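Local structure of giardin subunit alpha-1 (Giardia intestinalis, 4EVF) at residues Glu10-Ile15 with Lys40-Ser45; Lys48-Asp53 with Asp69-Arg74; Glu64-Asp69 with Arg250-Met255. The protein is an annexin that binds calcium and, in a calcium-dependent way, phospholipids such as phosphatidylserine, and takes part in parasite attachment to the intestinal mucosa. All coordinates share one frame; numbering follows the deposited sequence.

Interaction 1: Glu10-Ile15 with Lys40-Ser45; sequences ELKQAI and KAYVAS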
ATOM      1  N   GLU A  10     -12.703   3.721 -25.463  1.00 26.25           N
ATOM      2  CA  GLU A  10     -13.013   4.785 -24.502  1.00 27.66           C
ATOM      3  C   GLU A  10     -11.733   5.473 -24.064  1.00 27.92           C
ATOM      4  O   GLU A  10     -11.621   6.707 -24.076  1.00 26.19           O
ATOM      5  CB  GLU A  10     -13.698   4.225 -23.262  1.00 28.78           C
ATOM      6  CG  GLU A  10     -15.086   3.656 -23.488  1.00 32.87           C
ATOM      7  CD  GLU A  10     -15.718   3.188 -22.193  1.00 38.02           C
ATOM      8  OE1 GLU A  10     -15.994   4.042 -21.312  1.00 43.01           O
ATOM      9  OE2 GLU A  10     -15.920   1.963 -22.044  1.00 38.41           O
ATOM     10  N   LEU A  11     -10.763   4.665 -23.662  1.00 24.87           N
ATOM     11  CA  LEU A  11      -9.475   5.192 -23.227  1.00 25.08           C
ATOM     12  C   LEU A  11      -8.766   6.003 -24.307  1.00 25.33           C
ATOM     13  O   LEU A  11      -8.186   7.048 -24.023  1.00 25.18           O
ATOM     14  CB  LEU A  11      -8.576   4.066 -22.710  1.00 23.50           C
ATOM     15  CG  LEU A  11      -8.939   3.631 -21.290  1.00 24.04           C
ATOM     16  CD1 LEU A  11      -8.374   2.244 -20.967  1.00 19.52           C
ATOM     17  CD2 LEU A  11      -8.466   4.679 -20.282  1.00 18.15           C
ATOM     18  N   LYS A  12      -8.817   5.522 -25.546  1.00 26.61           N
ATOM     19  CA  LYS A  12      -8.202   6.218 -26.674  1.00 27.12           C
ATOM     20  C   LYS A  12      -8.732   7.647 -26.801  1.00 25.87           C
ATOM     21  O   LYS A  12      -7.976   8.603 -27.000  1.00 26.07           O
ATOM     22  CB  LYS A  12      -8.490   5.455 -27.970  1.00 30.26           C
ATOM     23  CG  LYS A  12      -7.861   6.069 -29.206  1.00 32.58           C
ATOM     24  CD  LYS A  12      -6.355   5.853 -29.219  1.00 33.91           C
ATOM     25  CE  LYS A  12      -5.697   6.508 -30.427  1.00 36.63           C
ATOM     26  NZ  LYS A  12      -4.207   6.458 -30.311  1.00 39.23           N
ATOM     27  N   GLN A  13     -10.044   7.780 -26.691  1.00 27.03           N
ATOM     28  CA  GLN A  13     -10.683   9.068 -26.870  1.00 30.53           C
ATOM     29  C   GLN A  13     -10.469   9.993 -25.671  1.00 31.26           C
ATOM     30  O   GLN A  13     -10.453  11.219 -25.823  1.00 30.08           O
ATOM     31  CB  GLN A  13     -12.167   8.879 -27.174  1.00 33.49           C
ATOM     32  CG  GLN A  13     -12.415   8.445 -28.600  1.00 36.30           C
ATOM     33  CD  GLN A  13     -13.722   7.710 -28.772  1.00 42.24           C
ATOM     34  OE1 GLN A  13     -14.362   7.321 -27.794  1.00 43.41           O
ATOM     35  NE2 GLN A  13     -14.126   7.508 -30.024  1.00 41.11           N
ATOM     36  N   ALA A  14     -10.305   9.410 -24.487  1.00 25.64           N
ATOM     37  CA  ALA A  14     -10.054  10.210 -23.294  1.00 27.32           C
ATOM     38  C   ALA A  14      -8.637  10.756 -23.376  1.00 28.57           C
ATOM     39  O   ALA A  14      -8.373  11.895 -22.986  1.00 28.30           O
ATOM     40  CB  ALA A  14     -10.243   9.373 -22.028  1.00 26.15           C
ATOM     41  N   ILE A  15      -7.731   9.936 -23.906  1.00 27.45           N
ATOM     42  CA  ILE A  15      -6.323  10.303 -24.027  1.00 29.70           C
ATOM     43  C   ILE A  15      -6.163  11.379 -25.082  1.00 29.26           C
ATOM     44  O   ILE A  15      -5.397  12.337 -24.912  1.00 29.76           O
ATOM     45  CB  ILE A  15      -5.451   9.084 -24.404  1.00 29.06           C
ATOM     46  CG1 ILE A  15      -5.377   8.088 -23.243  1.00 24.67           C
ATOM     47  CG2 ILE A  15      -4.054   9.527 -24.791  1.00 26.43           C
ATOM     48  CD1 ILE A  15      -4.553   6.840 -23.564  1.00 25.14           C
ATOM     49  N   LYS A  40      -3.839  -4.802 -22.860  1.00 17.77           N
ATOM     50  CA  LYS A  40      -3.540  -5.719 -23.963  1.00 20.44           C
ATOM     51  C   LYS A  40      -4.362  -5.382 -25.194  1.00 18.13           C
ATOM     52  O   LYS A  40      -3.830  -5.353 -26.297  1.00 23.56           O
ATOM     53  CB  LYS A  40      -3.757  -7.187 -23.578  1.00 18.27           C
ATOM     54  CG  LYS A  40      -2.606  -7.793 -22.780  1.00 21.11           C
ATOM     55  CD  LYS A  40      -2.730  -9.304 -22.696  1.00 23.29           C
ATOM     56  CE  LYS A  40      -2.553  -9.942 -24.068  1.00 23.88           C
ATOM     57  NZ  LYS A  40      -1.149 -10.319 -24.371  1.00 22.64           N
ATOM     58  N   ALA A  41      -5.653  -5.126 -25.008  1.00 17.97           N
ATOM     59  CA  ALA A  41      -6.526  -4.807 -26.134  1.00 19.62           C
ATOM     60  C   ALA A  41      -6.042  -3.508 -26.757  1.00 20.28           C
ATOM     61  O   ALA A  41      -6.016  -3.338 -27.972  1.00 21.68           O
ATOM     62  CB  ALA A  41      -7.958  -4.682 -25.675  1.00 20.97           C
ATOM     63  N   TYR A  42      -5.617  -2.596 -25.901  1.00 21.47           N
ATOM     64  CA  TYR A  42      -5.195  -1.291 -26.364  1.00 19.22           C
ATOM     65  C   TYR A  42      -3.995  -1.368 -27.302  1.00 18.82           C
ATOM     66  O   TYR A  42      -3.982  -0.727 -28.359  1.00 20.96           O
ATOM     67  CB  TYR A  42      -4.887  -0.392 -25.170  1.00 18.05           C
ATOM     68  CG  TYR A  42      -4.613   1.031 -25.577  1.00 21.18           C
ATOM     69  CD1 TYR A  42      -5.630   1.982 -25.584  1.00 23.54           C
ATOM     70  CD2 TYR A  42      -3.343   1.423 -25.972  1.00 22.57           C
ATOM     71  CE1 TYR A  42      -5.377   3.301 -25.966  1.00 23.49           C
ATOM     72  CE2 TYR A  42      -3.082   2.734 -26.346  1.00 25.15           C
ATOM     73  CZ  TYR A  42      -4.100   3.662 -26.342  1.00 22.91           C
ATOM     74  OH  TYR A  42      -3.827   4.958 -26.720  1.00 28.17           O
ATOM     75  N   VAL A  43      -2.980  -2.140 -26.929  1.00 19.58           N
ATOM     76  CA  VAL A  43      -1.765  -2.167 -27.734  1.00 25.34           C
ATOM     77  C   VAL A  43      -2.022  -2.908 -29.053  1.00 24.22           C
ATOM     78  O   VAL A  43      -1.513  -2.509 -30.095  1.00 24.53           O
ATOM     79  CB  VAL A  43      -0.543  -2.751 -26.981  1.00 25.83           C
ATOM     80  CG1 VAL A  43      -0.696  -4.247 -26.773  1.00 23.95           C
ATOM     81  CG2 VAL A  43       0.726  -2.456 -27.754  1.00 29.12           C
ATOM     82  N   ALA A  44      -2.822  -3.970 -28.996  1.00 22.84           N
ATOM     83  CA  ALA A  44      -3.239  -4.685 -30.202  1.00 23.44           C
ATOM     84  C   ALA A  44      -3.972  -3.744 -31.168  1.00 27.25           C
ATOM     85  O   ALA A  44      -3.685  -3.712 -32.370  1.00 24.87           O
ATOM     86  CB  ALA A  44      -4.125  -5.879 -29.834  1.00 23.39           C
ATOM     87  N   SER A  45      -4.906  -2.966 -30.626  1.00 28.22           N
ATOM     88  CA  SER A  45      -5.740  -2.079 -31.432  1.00 28.32           C
ATOM     89  C   SER A  45      -4.997  -0.915 -32.054  1.00 27.76           C
ATOM     90  O   SER A  45      -5.239  -0.574 -33.207  1.00 27.79           O
ATOM     91  CB  SER A  45      -6.894  -1.520 -30.602  1.00 27.21           C
ATOM     92  OG  SER A  45      -7.766  -2.557 -30.219  1.00 25.98           O
TER

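Interaction 2: Lys48-Asp53 with Asp69-Arg74; sequences KELPDD and DLFSDR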
ATOM      1  N   LYS A  48       0.378   0.874 -29.841  1.00 34.14           N
ATOM      2  CA  LYS A  48       1.162   1.673 -28.893  1.00 35.97           C
ATOM      3  C   LYS A  48       0.816   1.227 -27.481  1.00 30.31           C
ATOM      4  O   LYS A  48      -0.324   0.883 -27.201  1.00 28.35           O
ATOM      5  CB  LYS A  48       0.864   3.177 -29.044  1.00 35.70           C
ATOM      6  CG  LYS A  48       1.506   3.842 -30.260  1.00 38.95           C
ATOM      7  CD  LYS A  48       1.275   5.355 -30.272  1.00 46.62           C
ATOM      8  CE  LYS A  48       0.079   5.768 -31.140  1.00 48.91           C
ATOM      9  NZ  LYS A  48      -1.242   5.278 -30.639  1.00 42.45           N
ATOM     10  N   GLU A  49       1.793   1.236 -26.584  1.00 31.08           N
ATOM     11  CA  GLU A  49       1.523   0.859 -25.206  1.00 27.63           C
ATOM     12  C   GLU A  49       0.715   1.943 -24.470  1.00 30.15           C
ATOM     13  O   GLU A  49       1.022   3.136 -24.574  1.00 26.74           O
ATOM     14  CB  GLU A  49       2.830   0.585 -24.481  1.00 32.36           C
ATOM     15  CG  GLU A  49       2.710  -0.465 -23.406  1.00 38.40           C
ATOM     16  CD  GLU A  49       3.288  -1.802 -23.836  1.00 33.63           C
ATOM     17  OE1 GLU A  49       3.267  -2.102 -25.052  1.00 35.47           O
ATOM     18  OE2 GLU A  49       3.774  -2.540 -22.952  1.00 35.51           O
ATOM     19  N   LEU A  50      -0.305   1.516 -23.726  1.00 23.87           N
ATOM     20  CA  LEU A  50      -1.249   2.436 -23.089  1.00 25.33           C
ATOM     21  C   LEU A  50      -0.585   3.462 -22.160  1.00 25.92           C
ATOM     22  O   LEU A  50      -0.880   4.657 -22.244  1.00 28.57           O
ATOM     23  CB  LEU A  50      -2.349   1.649 -22.374  1.00 21.59           C
ATOM     24  CG  LEU A  50      -3.493   2.336 -21.637  1.00 21.75           C
ATOM     25  CD1 LEU A  50      -4.118   3.460 -22.446  1.00 22.42           C
ATOM     26  CD2 LEU A  50      -4.543   1.280 -21.258  1.00 16.16           C
ATOM     27  N   PRO A  51       0.308   3.007 -21.268  1.00 26.86           N
ATOM     28  CA  PRO A  51       1.092   3.948 -20.458  1.00 25.66           C
ATOM     29  C   PRO A  51       1.942   4.912 -21.301  1.00 29.53           C
ATOM     30  O   PRO A  51       2.082   6.075 -20.921  1.00 29.97           O
ATOM     31  CB  PRO A  51       1.990   3.034 -19.613  1.00 22.97           C
ATOM     32  CG  PRO A  51       1.906   1.657 -20.281  1.00 25.09           C
ATOM     33  CD  PRO A  51       0.534   1.609 -20.865  1.00 23.11           C
ATOM     34  N   ASP A  52       2.491   4.449 -22.421  1.00 26.15           N
ATOM     35  CA  ASP A  52       3.267   5.321 -23.304  1.00 32.17           C
ATOM     36  C   ASP A  52       2.392   6.397 -23.955  1.00 33.13           C
ATOM     37  O   ASP A  52       2.823   7.537 -24.134  1.00 31.00           O
ATOM     38  CB  ASP A  52       4.006   4.522 -24.391  1.00 30.43           C
ATOM     39  CG  ASP A  52       5.168   3.707 -23.841  1.00 34.34           C
ATOM     40  OD1 ASP A  52       5.535   3.907 -22.665  1.00 32.33           O
ATOM     41  OD2 ASP A  52       5.723   2.867 -24.588  1.00 36.55           O
ATOM     42  N   ASP A  53       1.165   6.038 -24.310  1.00 29.97           N
ATOM     43  CA  ASP A  53       0.260   7.002 -24.923  1.00 30.30           C
ATOM     44  C   ASP A  53      -0.191   8.024 -23.885  1.00 32.12           C
ATOM     45  O   ASP A  53      -0.196   9.230 -24.142  1.00 29.79           O
ATOM     46  CB  ASP A  53      -0.932   6.296 -25.584  1.00 28.16           C
ATOM     47  CG  ASP A  53      -0.711   6.044 -27.073  1.00 32.58           C
ATOM     48  OD1 ASP A  53       0.395   6.343 -27.566  1.00 35.08           O
ATOM     49  OD2 ASP A  53      -1.641   5.545 -27.749  1.00 35.36           O
ATOM     50  N   ASP A  69       0.745   4.221 -14.139  1.00 22.32           N
ATOM     51  CA  ASP A  69       0.892   3.086 -13.235  1.00 22.86           C
ATOM     52  C   ASP A  69      -0.329   2.172 -13.299  1.00 17.44           C
ATOM     53  O   ASP A  69      -0.202   0.941 -13.325  1.00 17.88           O
ATOM     54  CB  ASP A  69       1.070   3.567 -11.785  1.00 19.11           C
ATOM     55  CG  ASP A  69       2.422   4.230 -11.535  1.00 20.68           C
ATOM     56  OD1 ASP A  69       3.329   4.137 -12.391  1.00 24.91           O
ATOM     57  OD2 ASP A  69       2.584   4.828 -10.450  1.00 23.97           O
ATOM     58  N   LEU A  70      -1.511   2.781 -13.304  1.00 16.18           N
ATOM     59  CA  LEU A  70      -2.770   2.030 -13.318  1.00 20.96           C
ATOM     60  C   LEU A  70      -2.922   1.134 -14.545  1.00 20.79           C
ATOM     61  O   LEU A  70      -3.704   0.174 -14.529  1.00 19.45           O
ATOM     62  CB  LEU A  70      -3.967   2.970 -13.188  1.00 22.40           C
ATOM     63  CG  LEU A  70      -4.048   3.669 -11.822  1.00 18.95           C
ATOM     64  CD1 LEU A  70      -4.981   4.885 -11.876  1.00 23.46           C
ATOM     65  CD2 LEU A  70      -4.478   2.694 -10.729  1.00 20.84           C
ATOM     66  N   PHE A  71      -2.177   1.444 -15.602  1.00 17.61           N
ATOM     67  CA  PHE A  71      -2.239   0.633 -16.824  1.00 17.91           C
ATOM     68  C   PHE A  71      -0.909  -0.049 -17.121  1.00 19.21           C
ATOM     69  O   PHE A  71      -0.663  -0.575 -18.230  1.00 18.44           O
ATOM     70  CB  PHE A  71      -2.795   1.454 -17.990  1.00 17.23           C
ATOM     71  CG  PHE A  71      -4.255   1.777 -17.828  1.00 18.55           C
ATOM     72  CD1 PHE A  71      -5.204   0.768 -17.918  1.00 20.20           C
ATOM     73  CD2 PHE A  71      -4.678   3.062 -17.514  1.00 19.71           C
ATOM     74  CE1 PHE A  71      -6.549   1.043 -17.745  1.00 19.83           C
ATOM     75  CE2 PHE A  71      -6.018   3.342 -17.342  1.00 20.30           C
ATOM     76  CZ  PHE A  71      -6.956   2.340 -17.454  1.00 18.91           C
ATOM     77  N   SER A  72      -0.069  -0.075 -16.089  1.00 16.86           N
ATOM     78  CA  SER A  72       1.198  -0.785 -16.128  1.00 19.41           C
ATOM     79  C   SER A  72       1.129  -2.063 -15.300  1.00 18.32           C
ATOM     80  O   SER A  72       0.104  -2.351 -14.687  1.00 21.33           O
ATOM     81  CB  SER A  72       2.316   0.119 -15.615  1.00 18.45           C
ATOM     82  OG  SER A  72       2.436   1.248 -16.460  1.00 21.49           O
ATOM     83  N   ASP A  73       2.217  -2.827 -15.298  1.00 19.34           N
ATOM     84  CA  ASP A  73       2.317  -4.026 -14.468  1.00 21.26           C
ATOM     85  C   ASP A  73       2.596  -3.612 -13.030  1.00 19.03           C
ATOM     86  O   ASP A  73       3.631  -3.000 -12.744  1.00 18.15           O
ATOM     87  CB  ASP A  73       3.419  -4.961 -14.966  1.00 19.13           C
ATOM     88  CG  ASP A  73       3.366  -6.325 -14.296  1.00 22.22           C
ATOM     89  OD1 ASP A  73       2.991  -7.327 -14.949  1.00 31.21           O
ATOM     90  OD2 ASP A  73       3.696  -6.399 -13.103  1.00 24.39           O
ATOM     91  N   ARG A  74       1.665  -3.939 -12.140  1.00 18.80           N
ATOM     92  CA  ARG A  74       1.716  -3.470 -10.756  1.00 17.73           C
ATOM     93  C   ARG A  74       2.894  -4.034  -9.968  1.00 21.71           C
ATOM     94  O   ARG A  74       3.255  -3.490  -8.931  1.00 20.36           O
ATOM     95  CB  ARG A  74       0.406  -3.783 -10.034  1.00 17.78           C
ATOM     96  CG  ARG A  74       0.169  -5.274  -9.755  1.00 23.61           C
ATOM     97  CD  ARG A  74      -1.264  -5.521  -9.271  1.00 22.58           C
ATOM     98  NE  ARG A  74      -1.530  -6.943  -9.050  1.00 26.03           N
ATOM     99  CZ  ARG A  74      -1.851  -7.793 -10.019  1.00 28.89           C
ATOM    100  NH1 ARG A  74      -1.941  -7.355 -11.266  1.00 24.43           N
ATOM    101  NH2 ARG A  74      -2.082  -9.074  -9.745  1.00 28.48           N
TER

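Interaction 3: Glu64-Asp69 with Arg250-Met255; sequences ESLLMD and RITGMM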
ATOM      1  N   GLU A  64       0.170  12.234 -14.010  1.00 25.86           N
ATOM      2  CA  GLU A  64       0.422  11.403 -15.180  1.00 31.41           C
ATOM      3  C   GLU A  64       1.045  10.075 -14.750  1.00 25.43           C
ATOM      4  O   GLU A  64       0.634   9.014 -15.205  1.00 22.97           O
ATOM      5  CB  GLU A  64       1.295  12.134 -16.209  1.00 30.85           C
ATOM      6  CG  GLU A  64       2.737  11.673 -16.261  1.00 39.59           C
ATOM      7  CD  GLU A  64       3.463  12.154 -17.506  1.00 39.59           C
ATOM      8  OE1 GLU A  64       4.700  11.986 -17.563  1.00 42.45           O
ATOM      9  OE2 GLU A  64       2.800  12.698 -18.421  1.00 39.97           O
ATOM     10  N   SER A  65       2.012  10.142 -13.843  1.00 23.77           N
ATOM     11  CA  SER A  65       2.685   8.938 -13.356  1.00 26.06           C
ATOM     12  C   SER A  65       1.697   7.931 -12.776  1.00 23.80           C
ATOM     13  O   SER A  65       1.775   6.736 -13.083  1.00 24.76           O
ATOM     14  CB  SER A  65       3.750   9.295 -12.314  1.00 26.99           C
ATOM     15  OG  SER A  65       4.823   9.988 -12.922  1.00 29.84           O
ATOM     16  N   LEU A  66       0.777   8.422 -11.946  1.00 20.01           N
ATOM     17  CA  LEU A  66      -0.283   7.606 -11.364  1.00 22.27           C
ATOM     18  C   LEU A  66      -1.152   6.934 -12.430  1.00 21.20           C
ATOM     19  O   LEU A  66      -1.436   5.727 -12.355  1.00 17.96           O
ATOM     20  CB  LEU A  66      -1.153   8.446 -10.425  1.00 18.64           C
ATOM     21  CG  LEU A  66      -2.461   7.816  -9.916  1.00 19.70           C
ATOM     22  CD1 LEU A  66      -2.226   6.447  -9.298  1.00 20.30           C
ATOM     23  CD2 LEU A  66      -3.187   8.719  -8.906  1.00 19.77           C
ATOM     24  N   LEU A  67      -1.581   7.714 -13.417  1.00 20.41           N
ATOM     25  CA  LEU A  67      -2.438   7.190 -14.486  1.00 20.92           C
ATOM     26  C   LEU A  67      -1.739   6.112 -15.322  1.00 20.66           C
ATOM     27  O   LEU A  67      -2.348   5.086 -15.671  1.00 21.57           O
ATOM     28  CB  LEU A  67      -2.979   8.332 -15.358  1.00 20.97           C
ATOM     29  CG  LEU A  67      -3.895   9.289 -14.580  1.00 21.26           C
ATOM     30  CD1 LEU A  67      -4.320  10.506 -15.405  1.00 24.34           C
ATOM     31  CD2 LEU A  67      -5.110   8.554 -14.032  1.00 21.26           C
ATOM     32  N   MET A  68      -0.466   6.346 -15.622  1.00 18.39           N
ATOM     33  CA  MET A  68       0.412   5.352 -16.251  1.00 22.56           C
ATOM     34  C   MET A  68       0.498   4.074 -15.437  1.00 22.80           C
ATOM     35  O   MET A  68       0.356   2.979 -15.978  1.00 20.34           O
ATOM     36  CB  MET A  68       1.834   5.907 -16.424  1.00 22.63           C
ATOM     37  CG  MET A  68       1.939   7.095 -17.367  1.00 28.55           C
ATOM     38  SD  MET A  68       3.593   7.807 -17.385  1.00 30.94           S
ATOM     39  CE  MET A  68       4.589   6.443 -17.998  1.00 28.24           C
ATOM     40  N   ASP A  69       0.745   4.221 -14.139  1.00 22.32           N
ATOM     41  CA  ASP A  69       0.892   3.086 -13.235  1.00 22.86           C
ATOM     42  C   ASP A  69      -0.329   2.172 -13.299  1.00 17.44           C
ATOM     43  O   ASP A  69      -0.202   0.941 -13.325  1.00 17.88           O
ATOM     44  CB  ASP A  69       1.070   3.567 -11.785  1.00 19.11           C
ATOM     45  CG  ASP A  69       2.422   4.230 -11.535  1.00 20.68           C
ATOM     46  OD1 ASP A  69       3.329   4.137 -12.391  1.00 24.91           O
ATOM     47  OD2 ASP A  69       2.584   4.828 -10.450  1.00 23.97           O
ATOM     48  N   ARG A 250       1.938   6.195  -5.050  1.00 21.11           N
ATOM     49  CA  ARG A 250       2.361   4.840  -4.731  1.00 21.15           C
ATOM     50  C   ARG A 250       1.162   3.962  -4.393  1.00 20.00           C
ATOM     51  O   ARG A 250       0.899   2.995  -5.096  1.00 19.88           O
ATOM     52  CB  ARG A 250       3.403   4.821  -3.609  1.00 17.01           C
ATOM     53  CG  ARG A 250       4.756   5.409  -4.039  1.00 18.41           C
ATOM     54  CD  ARG A 250       5.826   5.163  -2.981  1.00 19.39           C
ATOM     55  NE  ARG A 250       5.491   5.790  -1.701  1.00 20.31           N
ATOM     56  CZ  ARG A 250       5.966   6.968  -1.292  1.00 20.51           C
ATOM     57  NH1 ARG A 250       6.807   7.652  -2.056  1.00 19.74           N
ATOM     58  NH2 ARG A 250       5.610   7.452  -0.105  1.00 17.48           N
ATOM     59  N   ILE A 251       0.412   4.309  -3.352  1.00 14.91           N
ATOM     60  CA  ILE A 251      -0.642   3.408  -2.884  1.00 20.17           C
ATOM     61  C   ILE A 251      -1.857   3.337  -3.812  1.00 21.45           C
ATOM     62  O   ILE A 251      -2.481   2.278  -3.948  1.00 21.43           O
ATOM     63  CB  ILE A 251      -1.072   3.693  -1.416  1.00 22.01           C
ATOM     64  CG1 ILE A 251      -1.990   4.910  -1.312  1.00 22.67           C
ATOM     65  CG2 ILE A 251       0.146   3.879  -0.509  1.00 20.20           C
ATOM     66  CD1 ILE A 251      -2.239   5.323   0.141  1.00 22.72           C
ATOM     67  N   THR A 252      -2.191   4.444  -4.469  1.00 19.81           N
ATOM     68  CA  THR A 252      -3.307   4.416  -5.416  1.00 18.39           C
ATOM     69  C   THR A 252      -2.940   3.608  -6.668  1.00 20.10           C
ATOM     70  O   THR A 252      -3.718   2.769  -7.120  1.00 21.23           O
ATOM     71  CB  THR A 252      -3.782   5.828  -5.795  1.00 17.33           C
ATOM     72  OG1 THR A 252      -3.929   6.612  -4.603  1.00 16.13           O
ATOM     73  CG2 THR A 252      -5.116   5.771  -6.517  1.00 16.63           C
ATOM     74  N   GLY A 253      -1.740   3.840  -7.194  1.00 19.02           N
ATOM     75  CA  GLY A 253      -1.264   3.168  -8.393  1.00 19.86           C
ATOM     76  C   GLY A 253      -1.112   1.660  -8.251  1.00 25.04           C
ATOM     77  O   GLY A 253      -1.362   0.913  -9.202  1.00 22.67           O
ATOM     78  N   MET A 254      -0.722   1.213  -7.060  1.00 21.50           N
ATOM     79  CA  MET A 254      -0.485  -0.206  -6.800  1.00 23.26           C
ATOM     80  C   MET A 254      -1.691  -0.950  -6.248  1.00 23.89           C
ATOM     81  O   MET A 254      -1.821  -2.155  -6.458  1.00 23.44           O
ATOM     82  CB  MET A 254       0.655  -0.386  -5.786  1.00 21.54           C
ATOM     83  CG  MET A 254       2.050  -0.085  -6.304  1.00 20.91           C
ATOM     84  SD  MET A 254       3.296  -0.348  -5.035  1.00 22.65           S
ATOM     85  CE  MET A 254       2.706   0.673  -3.691  1.00 18.21           C
ATOM     86  N   MET A 255      -2.552  -0.253  -5.514  1.00 22.84           N
ATOM     87  CA  MET A 255      -3.424  -0.948  -4.566  1.00 26.72           C
ATOM     88  C   MET A 255      -4.875  -0.488  -4.505  1.00 24.33           C
ATOM     89  O   MET A 255      -5.660  -1.034  -3.725  1.00 26.14           O
ATOM     90  CB  MET A 255      -2.818  -0.873  -3.153  1.00 28.39           C
ATOM     91  CG  MET A 255      -1.722  -1.900  -2.891  1.00 31.55           C
ATOM     92  SD  MET A 255      -2.391  -3.561  -2.629  1.00 33.85           S
ATOM     93  CE  MET A 255      -2.663  -3.559  -0.852  1.00 25.22           C
TER
HETATM   94  O   HOH W   1      -0.091  -0.869 -10.886  1.00 26.31           O

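Interaction 1: Glu10-Ile15 with Lys40-Ser45
Tyr42 reaches from helix 32-46 to Lys12 and Ile15 of helix 4-16 and supplies most of the surface buried here. Its CB points at the partner helix, and CG stands anti to the backbone N (chi1 -173°), which carries the ring across to a backbone whose nearest CA, that of Lys12, is 8.1 Å from Tyr42 CA. At one ring edge, CD1 passes 4.6 Å from Leu11 CB, and CE1 comes to 4.1 Å from Lys12 N, a backbone atom lying near the ring plane. At the other, CD2 packs against the backbone carbonyl of Lys48. CZ meets Ile15 CD1 obliquely at 4.2 Å, the isoleucine side chain arriving from the opposite direction. At the tip, OH lies 3.7 Å from both Lys12 CD and Ile15 CD1, the bent lysine chain crossing the tyrosine at about a right angle. The buried hydroxyl finds its hydrogen bond beyond the pair, with Asp53 OD2. Both helices lie in the first predicted annexin repeat. Across these segments no hydrogen bond forms: aliphatic carbons and a backbone N lie about the ring, and the Lys12 ammonium is near the hydroxyl. The salt bridge from Lys48 to Asp53, with the long, weak ion pair of Lys12, would be expected to keep the carboxylate charged, and the carboxylate in turn to ease the closeness of the two ammonium groups.

Interaction 2: Lys48-Asp53 with Asp69-Arg74
Phe71, Leu50 and Pro51 account for most of the surface buried between 48-53 and 69-74. Phe71 gives the largest share: its CB is directed at the other segment while the ring leads away, so the leucine comes closest to the root of the aromatic group and to CD1. Leu50 CD2 sits 3.4 Å from Phe71 CD1, obliquely to the ring, and Leu50 CG is 3.8 Å from Phe71 CB. With chi1 at -179° the leucine chain runs straight out from its backbone N to make this contact. Beyond this pair, Leu50 also touches Leu11 and Ile15, and the phenylalanine side chain touches Leu11 and Ala27, which places both side chains in the core of the predicted first annexin repeat. In that helical repeat, 50-57 and 62-70 are consecutive helices, and the contact joins the first turn of one, with Glu49 at its N-cap position, to the residues just past the other. Pro51 marks the closest backbone approach, its CA 5.9 Å from that of Phe71. Its ring rests on the polypeptide itself, with Pro51 CD 3.6 Å from Phe71 O, and its CB lies 3.7 Å from Ser72 OG, a hydroxyl hydrogen-bonded to Met68 O. Away from the interface, Asp53 OD2 receives Lys48 NZ at 2.9 Å on its syn lone pair, in a salt bridge, and also bonds the hydroxyl of Tyr42.

Interaction 3: Glu64-Asp69 with Arg250-Met255
Leu66 and Asp69 of helix 62-70 pack against Thr252 and Gly253 of helix 245-255, all four of them buried. The short helical segments run nearly parallel, their directions differing by 17°, with the axes 8.7 Å apart at closest approach. Van der Waals contact carries most of the interface. A chi1 of 170° swings the Leu66 branch away from its own N, to the side of the carbonyl carbon, and from there CD1 bears on the helix backbone, 3.4 Å from Gly253 N and 3.5 Å from Gly253 CA. The same methyl lies alongside the threonine, 3.9 Å from Thr252 CB. Gly253 has no side chain to hold the helices apart, and its CA comes within 5.3 Å of Asp69 CA and 4.1 Å of Asp69 CB.

No direct hydrogen bond links the segments. A water instead stands between two backbone carbonyls, in donating range of Asp69 O at 3.0 Å and Gly253 O at 2.8 Å; since it has more acceptors within reach than protons, these two bonds need not both be occupied all the time. The polar side-chain groups look elsewhere: Asp69 OD2 forms a salt bridge with Arg249 NE, immediately before the second segment, and Thr252 OG1 is hydrogen-bonded to Met248 O and to Trp292 NE1.

By the predicted boundaries the two helices belong to annexin repeats 1 and 4, which pack together as one module in the annexin fold. Helix 284-292 lies against the same seam, where Leu288 and Leu291 touch both Leu66 and Thr252. Helix 74-87 adjoins both partners as well, its Val77 meeting Asp69 and Met254.

How the interactions relate
Interaction 1 lies within the first predicted repeat, and interaction 2 at its end, with 69-74 running into the second; interaction 3 joins the first repeat to the fourth through segments 181 residues apart at their closest ends. Distance from the chain centre falls in the same order, at about 27, 19 and 11 Å between centres, but burial does not follow it: interactions 1 and 3 are buried, interaction 2 only partly. Interactions 1 and 2 meet where Tyr42 hydrogen-bonds Asp53; interactions 2 and 3 share Asp69 and helix 62-70. Tyr42 dominates interaction 1, whereas Phe71 shares interaction 2 with Leu50 and Pro51; the inter-repeat seam relies on a leucine methyl against glycine backbone and a water between carbonyls.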